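Long-range contact in probable porin (Pseudomonas aeruginosa, PDB 2Y0H), which probably forms a channel through the bacterial outer membrane as a porin of the OprD family: residues Q199-H213 / S225-I239. Sequence-based numbering, arbitrary orientation.
Sequences QLKDIYRQHYLGLLH and SDLRYFDSGEDGAAI
D235 meets Q199, D202 and R205 at the open end of this beta hairpin, away from the turn that joins its two strands. Its OD1 accepts a nearly straight bond from Q199 NE2 at 2.8 Å. R205 NE also reaches OD1, at 2.8 Å, in a salt bridge whose hydrogen bond is bent and weak. The other oxygen, OD2, takes the backbone N of D202 at 2.7 Å on its anti lone pair. Two good bonds and one weak one hold this buried acid. They and the R205 charge would probably favour its ionised form, though D202 lies close by with the same charge. D235 CG lies anti to the backbone N (chi1 176°), which carries the carboxylate across to the 199-205 side.

D202 answers in the other direction. Its OD1 receives A237 N from above the carboxylate plane, and its backbone O receives I239 N. These bonds hold the type II' turn from D235 to A238 against the loop before Y204. I203 CG1 touches I239 CG1 beside them.

From R205 and G233 onward, strands 204-213 and 225-234 run antiparallel. Paired backbone bonds join R205 with G233, H207 with D231, L209 with Y229, L211 with L227 and H213 with S225.

Between them lie the non-hydrogen-bonded pairs. In one, Q206 NE2 gives S232 OG a straight in-plane bond of 2.7 Å. In the next, Y208 CD1 sits over one face of the F230 ring, 3.2 Å from CE1. The rings are oblique, their planes 44° apart. Y208 OH extends to R228 CG (3.6 Å). R228 grips D226 side-on, NE to OD1 and NH2 to OD2.

H207 and D231 are on the other face and touch a bound C8E detergent, consistent with the membrane side of the barrel. H207 ND1 bonds Y195 OH. The hairpin sits in the closed 18-stranded antiparallel barrel, between strands 191-200 and 244-256.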
loop_
_atom_site.group_PDB
_atom_site.type_symbol
_atom_site.label_atom_id
_atom_site.label_comp_id
_atom_site.label_asym_id
_atom_site.label_seq_id
_atom_site.Cartn_x
_atom_site.Cartn_y
_atom_site.Cartn_z
ATOM N N GLN A 199 -6.385 15.897 0.798
ATOM C CA GLN A 199 -6.179 17.166 0.109
ATOM C C GLN A 199 -4.714 17.528 0.047
ATOM O O GLN A 199 -4.123 17.870 1.062
ATOM C CB GLN A 199 -6.917 18.297 0.821
ATOM C CG GLN A 199 -6.581 19.684 0.271
ATOM C CD GLN A 199 -7.052 20.797 1.204
ATOM O OE1 GLN A 199 -6.789 20.758 2.406
ATOM N NE2 GLN A 199 -7.777 21.776 0.655
ATOM N N LEU A 200 -4.128 17.462 -1.143
ATOM C CA LEU A 200 -2.773 17.955 -1.332
ATOM C C LEU A 200 -2.964 19.418 -1.667
ATOM O O LEU A 200 -3.362 19.747 -2.786
ATOM C CB LEU A 200 -2.081 17.252 -2.497
ATOM C CG LEU A 200 -0.590 16.935 -2.348
ATOM C CD1 LEU A 200 0.109 16.758 -3.703
ATOM C CD2 LEU A 200 0.122 17.929 -1.476
ATOM N N LYS A 201 -2.701 20.285 -0.692
ATOM C CA LYS A 201 -3.041 21.705 -0.792
ATOM C C LYS A 201 -2.573 22.347 -2.097
ATOM O O LYS A 201 -1.411 22.236 -2.474
ATOM C CB LYS A 201 -2.479 22.488 0.390
ATOM C CG LYS A 201 -3.125 23.876 0.538
ATOM C CD LYS A 201 -2.435 24.723 1.595
ATOM C CE LYS A 201 -3.202 26.039 1.842
ATOM N NZ LYS A 201 -3.439 26.810 0.583
ATOM N N ASP A 202 -3.499 23.007 -2.776
ATOM C CA ASP A 202 -3.250 23.625 -4.081
ATOM C C ASP A 202 -3.001 22.697 -5.267
ATOM O O ASP A 202 -2.704 23.165 -6.361
ATOM C CB ASP A 202 -2.138 24.667 -3.989
ATOM C CG ASP A 202 -2.604 25.925 -3.324
ATOM O OD1 ASP A 202 -3.802 26.261 -3.510
ATOM O OD2 ASP A 202 -1.788 26.553 -2.611
ATOM N N ILE A 203 -3.142 21.395 -5.072
ATOM C CA ILE A 203 -2.946 20.460 -6.179
ATOM C C ILE A 203 -4.188 19.605 -6.450
ATOM O O ILE A 203 -4.783 19.700 -7.524
ATOM C CB ILE A 203 -1.686 19.587 -5.972
ATOM C CG1 ILE A 203 -0.455 20.480 -5.997
ATOM C CG2 ILE A 203 -1.596 18.479 -7.045
ATOM C CD1 ILE A 203 0.857 19.771 -5.704
ATOM N N TYR A 204 -4.591 18.794 -5.473
ATOM C CA TYR A 204 -5.798 17.986 -5.627
ATOM C C TYR A 204 -6.540 17.687 -4.321
ATOM O O TYR A 204 -5.986 17.816 -3.225
ATOM C CB TYR A 204 -5.510 16.689 -6.405
ATOM C CG TYR A 204 -4.872 15.565 -5.598
ATOM C CD1 TYR A 204 -3.490 15.510 -5.411
ATOM C CD2 TYR A 204 -5.652 14.558 -5.034
ATOM C CE1 TYR A 204 -2.905 14.476 -4.701
ATOM C CE2 TYR A 204 -5.075 13.521 -4.316
ATOM C CZ TYR A 204 -3.709 13.489 -4.149
ATOM O OH TYR A 204 -3.140 12.465 -3.439
ATOM N N ARG A 205 -7.801 17.303 -4.487
ATOM C CA ARG A 205 -8.709 16.863 -3.421
ATOM C C ARG A 205 -9.230 15.491 -3.817
ATOM O O ARG A 205 -9.503 15.254 -4.983
ATOM C CB ARG A 205 -9.960 17.752 -3.378
ATOM C CG ARG A 205 -9.823 19.078 -2.748
ATOM C CD ARG A 205 -11.150 19.848 -2.873
ATOM N NE ARG A 205 -10.940 21.223 -2.442
ATOM C CZ ARG A 205 -11.696 21.871 -1.563
ATOM N NH1 ARG A 205 -12.751 21.281 -1.013
ATOM N NH2 ARG A 205 -11.387 23.117 -1.233
ATOM N N GLN A 206 -9.449 14.619 -2.845
ATOM C CA GLN A 206 -9.912 13.278 -3.145
ATOM C C GLN A 206 -10.868 12.766 -2.070
ATOM O O GLN A 206 -10.536 12.766 -0.881
ATOM C CB GLN A 206 -8.707 12.355 -3.251
ATOM C CG GLN A 206 -9.027 10.948 -3.657
ATOM C CD GLN A 206 -7.768 10.177 -4.029
ATOM O OE1 GLN A 206 -7.093 9.635 -3.168
ATOM N NE2 GLN A 206 -7.452 10.137 -5.319
ATOM N N HIS A 207 -12.046 12.325 -2.492
ATOM C CA HIS A 207 -13.025 11.755 -1.572
ATOM C C HIS A 207 -13.049 10.264 -1.784
ATOM O O HIS A 207 -13.015 9.806 -2.917
ATOM C CB HIS A 207 -14.439 12.308 -1.820
ATOM C CG HIS A 207 -14.571 13.779 -1.575
ATOM N ND1 HIS A 207 -14.963 14.300 -0.359
ATOM C CD2 HIS A 207 -14.367 14.840 -2.392
ATOM C CE1 HIS A 207 -14.991 15.617 -0.438
ATOM N NE2 HIS A 207 -14.625 15.969 -1.658
ATOM N N TYR A 208 -13.129 9.513 -0.693
ATOM C CA TYR A 208 -13.151 8.064 -0.757
ATOM C C TYR A 208 -14.343 7.536 -0.004
ATOM O O TYR A 208 -14.618 7.967 1.121
ATOM C CB TYR A 208 -11.886 7.472 -0.132
ATOM C CG TYR A 208 -11.979 5.987 0.157
ATOM C CD1 TYR A 208 -11.811 5.051 -0.863
ATOM C CD2 TYR A 208 -12.220 5.512 1.445
ATOM C CE1 TYR A 208 -11.887 3.693 -0.620
ATOM C CE2 TYR A 208 -12.292 4.129 1.697
ATOM C CZ TYR A 208 -12.131 3.234 0.652
ATOM O OH TYR A 208 -12.195 1.872 0.857
ATOM N N LEU A 209 -15.032 6.585 -0.625
ATOM C CA LEU A 209 -16.103 5.861 0.037
ATOM C C LEU A 209 -15.879 4.360 -0.130
ATOM O O LEU A 209 -15.710 3.866 -1.244
ATOM C CB LEU A 209 -17.463 6.254 -0.537
ATOM C CG LEU A 209 -18.610 5.832 0.374
ATOM C CD1 LEU A 209 -18.500 6.637 1.650
ATOM C CD2 LEU A 209 -19.980 6.049 -0.291
ATOM N N GLY A 210 -15.871 3.642 0.984
ATOM C CA GLY A 210 -15.681 2.210 0.951
ATOM C C GLY A 210 -16.762 1.483 1.723
ATOM O O GLY A 210 -17.187 1.920 2.789
ATOM N N LEU A 211 -17.200 0.359 1.183
ATOM C CA LEU A 211 -18.230 -0.442 1.814
ATOM C C LEU A 211 -17.701 -1.866 1.887
ATOM O O LEU A 211 -17.489 -2.511 0.856
ATOM C CB LEU A 211 -19.498 -0.377 0.975
ATOM C CG LEU A 211 -20.842 -0.295 1.689
ATOM C CD1 LEU A 211 -21.931 0.077 0.694
ATOM C CD2 LEU A 211 -21.160 -1.618 2.355
ATOM N N LEU A 212 -17.450 -2.344 3.100
ATOM C CA LEU A 212 -16.946 -3.696 3.287
ATOM C C LEU A 212 -18.006 -4.633 3.885
ATOM O O LEU A 212 -18.421 -4.469 5.037
ATOM C CB LEU A 212 -15.679 -3.688 4.149
ATOM C CG LEU A 212 -15.096 -5.072 4.411
ATOM C CD1 LEU A 212 -14.742 -5.741 3.082
ATOM C CD2 LEU A 212 -13.875 -4.989 5.340
ATOM N N HIS A 213 -18.438 -5.611 3.092
ATOM C CA HIS A 213 -19.426 -6.587 3.556
ATOM C C HIS A 213 -18.898 -8.025 3.542
ATOM O O HIS A 213 -18.423 -8.519 2.513
ATOM C CB HIS A 213 -20.722 -6.500 2.746
ATOM C CG HIS A 213 -21.798 -7.410 3.252
ATOM N ND1 HIS A 213 -22.172 -8.562 2.594
ATOM C CD2 HIS A 213 -22.556 -7.350 4.372
ATOM C CE1 HIS A 213 -23.126 -9.166 3.281
ATOM N NE2 HIS A 213 -23.373 -8.455 4.366
ATOM N N SER A 225 -17.194 -8.869 0.082
ATOM C CA SER A 225 -17.433 -7.821 -0.905
ATOM C C SER A 225 -16.769 -6.514 -0.459
ATOM O O SER A 225 -17.122 -5.939 0.570
ATOM C CB SER A 225 -18.936 -7.606 -1.129
ATOM O OG SER A 225 -19.547 -8.819 -1.532
ATOM N N ASP A 226 -15.802 -6.064 -1.250
ATOM C CA ASP A 226 -14.960 -4.909 -0.931
ATOM C C ASP A 226 -15.196 -3.896 -2.046
ATOM O O ASP A 226 -14.641 -4.038 -3.139
ATOM C CB ASP A 226 -13.492 -5.354 -0.889
ATOM C CG ASP A 226 -12.526 -4.261 -0.420
ATOM O OD1 ASP A 226 -12.871 -3.066 -0.360
ATOM O OD2 ASP A 226 -11.375 -4.616 -0.135
ATOM N N LEU A 227 -16.062 -2.917 -1.780
ATOM C CA LEU A 227 -16.483 -1.942 -2.783
ATOM C C LEU A 227 -15.817 -0.602 -2.478
ATOM O O LEU A 227 -15.784 -0.174 -1.322
ATOM C CB LEU A 227 -17.999 -1.759 -2.757
ATOM C CG LEU A 227 -18.938 -2.974 -2.780
ATOM C CD1 LEU A 227 -20.409 -2.523 -2.914
ATOM C CD2 LEU A 227 -18.574 -3.955 -3.886
ATOM N N ARG A 228 -15.281 0.059 -3.503
ATOM C CA ARG A 228 -14.535 1.303 -3.289
ATOM C C ARG A 228 -14.839 2.367 -4.331
ATOM O O ARG A 228 -14.971 2.079 -5.522
ATOM C CB ARG A 228 -13.024 1.033 -3.283
ATOM C CG ARG A 228 -12.568 0.062 -2.236
ATOM C CD ARG A 228 -11.069 -0.180 -2.310
ATOM N NE ARG A 228 -10.693 -1.354 -1.532
ATOM C CZ ARG A 228 -9.465 -1.853 -1.480
ATOM N NH1 ARG A 228 -8.476 -1.263 -2.147
ATOM N NH2 ARG A 228 -9.227 -2.942 -0.752
ATOM N N TYR A 229 -14.910 3.615 -3.884
ATOM C CA TYR A 229 -15.148 4.719 -4.799
ATOM C C TYR A 229 -14.289 5.926 -4.430
ATOM O O TYR A 229 -14.248 6.357 -3.273
ATOM C CB TYR A 229 -16.631 5.094 -4.831
ATOM C CG TYR A 229 -16.967 6.284 -5.725
ATOM C CD1 TYR A 229 -16.890 6.189 -7.111
ATOM C CD2 TYR A 229 -17.374 7.496 -5.179
ATOM C CE1 TYR A 229 -17.201 7.282 -7.927
ATOM C CE2 TYR A 229 -17.688 8.582 -5.982
ATOM C CZ TYR A 229 -17.601 8.468 -7.356
ATOM O OH TYR A 229 -17.914 9.551 -8.152
ATOM N N PHE A 230 -13.599 6.461 -5.422
ATOM C CA PHE A 230 -12.823 7.672 -5.215
ATOM C C PHE A 230 -13.306 8.738 -6.193
ATOM O O PHE A 230 -13.513 8.465 -7.372
ATOM C CB PHE A 230 -11.338 7.429 -5.491
ATOM C CG PHE A 230 -10.634 6.515 -4.507
ATOM C CD1 PHE A 230 -9.994 7.037 -3.379
ATOM C CD2 PHE A 230 -10.518 5.151 -4.763
ATOM C CE1 PHE A 230 -9.295 6.204 -2.512
ATOM C CE2 PHE A 230 -9.818 4.303 -3.891
ATOM C CZ PHE A 230 -9.208 4.820 -2.770
ATOM N N ASP A 231 -13.442 9.960 -5.708
ATOM C CA ASP A 231 -13.702 11.105 -6.570
ATOM C C ASP A 231 -12.563 12.104 -6.350
ATOM O O ASP A 231 -12.339 12.561 -5.227
ATOM C CB ASP A 231 -15.060 11.721 -6.195
ATOM C CG ASP A 231 -15.600 12.669 -7.256
ATOM O OD1 ASP A 231 -14.846 13.516 -7.747
ATOM O OD2 ASP A 231 -16.796 12.565 -7.598
ATOM N N SER A 232 -11.847 12.433 -7.422
ATOM C CA SER A 232 -10.660 13.291 -7.364
ATOM C C SER A 232 -10.823 14.529 -8.254
ATOM O O SER A 232 -11.155 14.415 -9.433
ATOM C CB SER A 232 -9.428 12.520 -7.860
ATOM O OG SER A 232 -9.091 11.443 -7.006
ATOM N N GLY A 233 -10.557 15.702 -7.702
ATOM C CA GLY A 233 -10.575 16.926 -8.480
ATOM C C GLY A 233 -9.437 17.835 -8.059
ATOM O O GLY A 233 -8.641 17.494 -7.183
ATOM N N GLU A 234 -9.355 19.000 -8.681
ATOM C CA GLU A 234 -8.276 19.927 -8.389
ATOM C C GLU A 234 -8.536 20.579 -7.045
ATOM O O GLU A 234 -9.640 20.510 -6.518
ATOM C CB GLU A 234 -8.177 21.001 -9.478
ATOM C CG GLU A 234 -9.308 22.019 -9.452
ATOM C CD GLU A 234 -9.220 22.983 -10.618
ATOM O OE1 GLU A 234 -9.071 22.497 -11.763
ATOM O OE2 GLU A 234 -9.286 24.217 -10.393
ATOM N N ASP A 235 -7.514 21.218 -6.490
ATOM C CA ASP A 235 -7.679 21.962 -5.258
ATOM C C ASP A 235 -6.963 23.303 -5.362
ATOM O O ASP A 235 -5.861 23.378 -5.903
ATOM C CB ASP A 235 -7.124 21.160 -4.075
ATOM C CG ASP A 235 -7.183 21.937 -2.768
ATOM O OD1 ASP A 235 -8.220 21.876 -2.086
ATOM O OD2 ASP A 235 -6.197 22.617 -2.419
ATOM N N GLY A 236 -7.589 24.353 -4.835
ATOM C CA GLY A 236 -6.946 25.653 -4.702
ATOM C C GLY A 236 -6.441 26.216 -6.019
ATOM O O GLY A 236 -7.165 26.219 -7.011
ATOM N N ALA A 237 -5.192 26.678 -6.028
ATOM C CA ALA A 237 -4.590 27.249 -7.238
ATOM C C ALA A 237 -4.394 26.206 -8.328
ATOM O O ALA A 237 -4.175 26.551 -9.486
ATOM C CB ALA A 237 -3.275 27.930 -6.917
ATOM N N ALA A 238 -4.488 24.933 -7.962
ATOM C CA ALA A 238 -4.368 23.856 -8.942
ATOM C C ALA A 238 -3.067 23.989 -9.745
ATOM O O ALA A 238 -3.079 24.048 -10.966
ATOM C CB ALA A 238 -5.582 23.850 -9.876
ATOM N N ILE A 239 -1.942 24.036 -9.047
ATOM C CA ILE A 239 -0.682 24.373 -9.686
ATOM C C ILE A 239 -0.133 23.308 -10.631
ATOM O O ILE A 239 0.838 23.556 -11.333
ATOM C CB ILE A 239 0.377 24.744 -8.646
ATOM C CG1 ILE A 239 0.601 23.583 -7.657
ATOM C CG2 ILE A 239 -0.050 26.001 -7.913
ATOM C CD1 ILE A 239 1.564 23.948 -6.531
HETATM O O HOH W 1 -10.373 24.619 -3.789
HETATM O O HOH W 2 -20.327 -10.022 0.800
#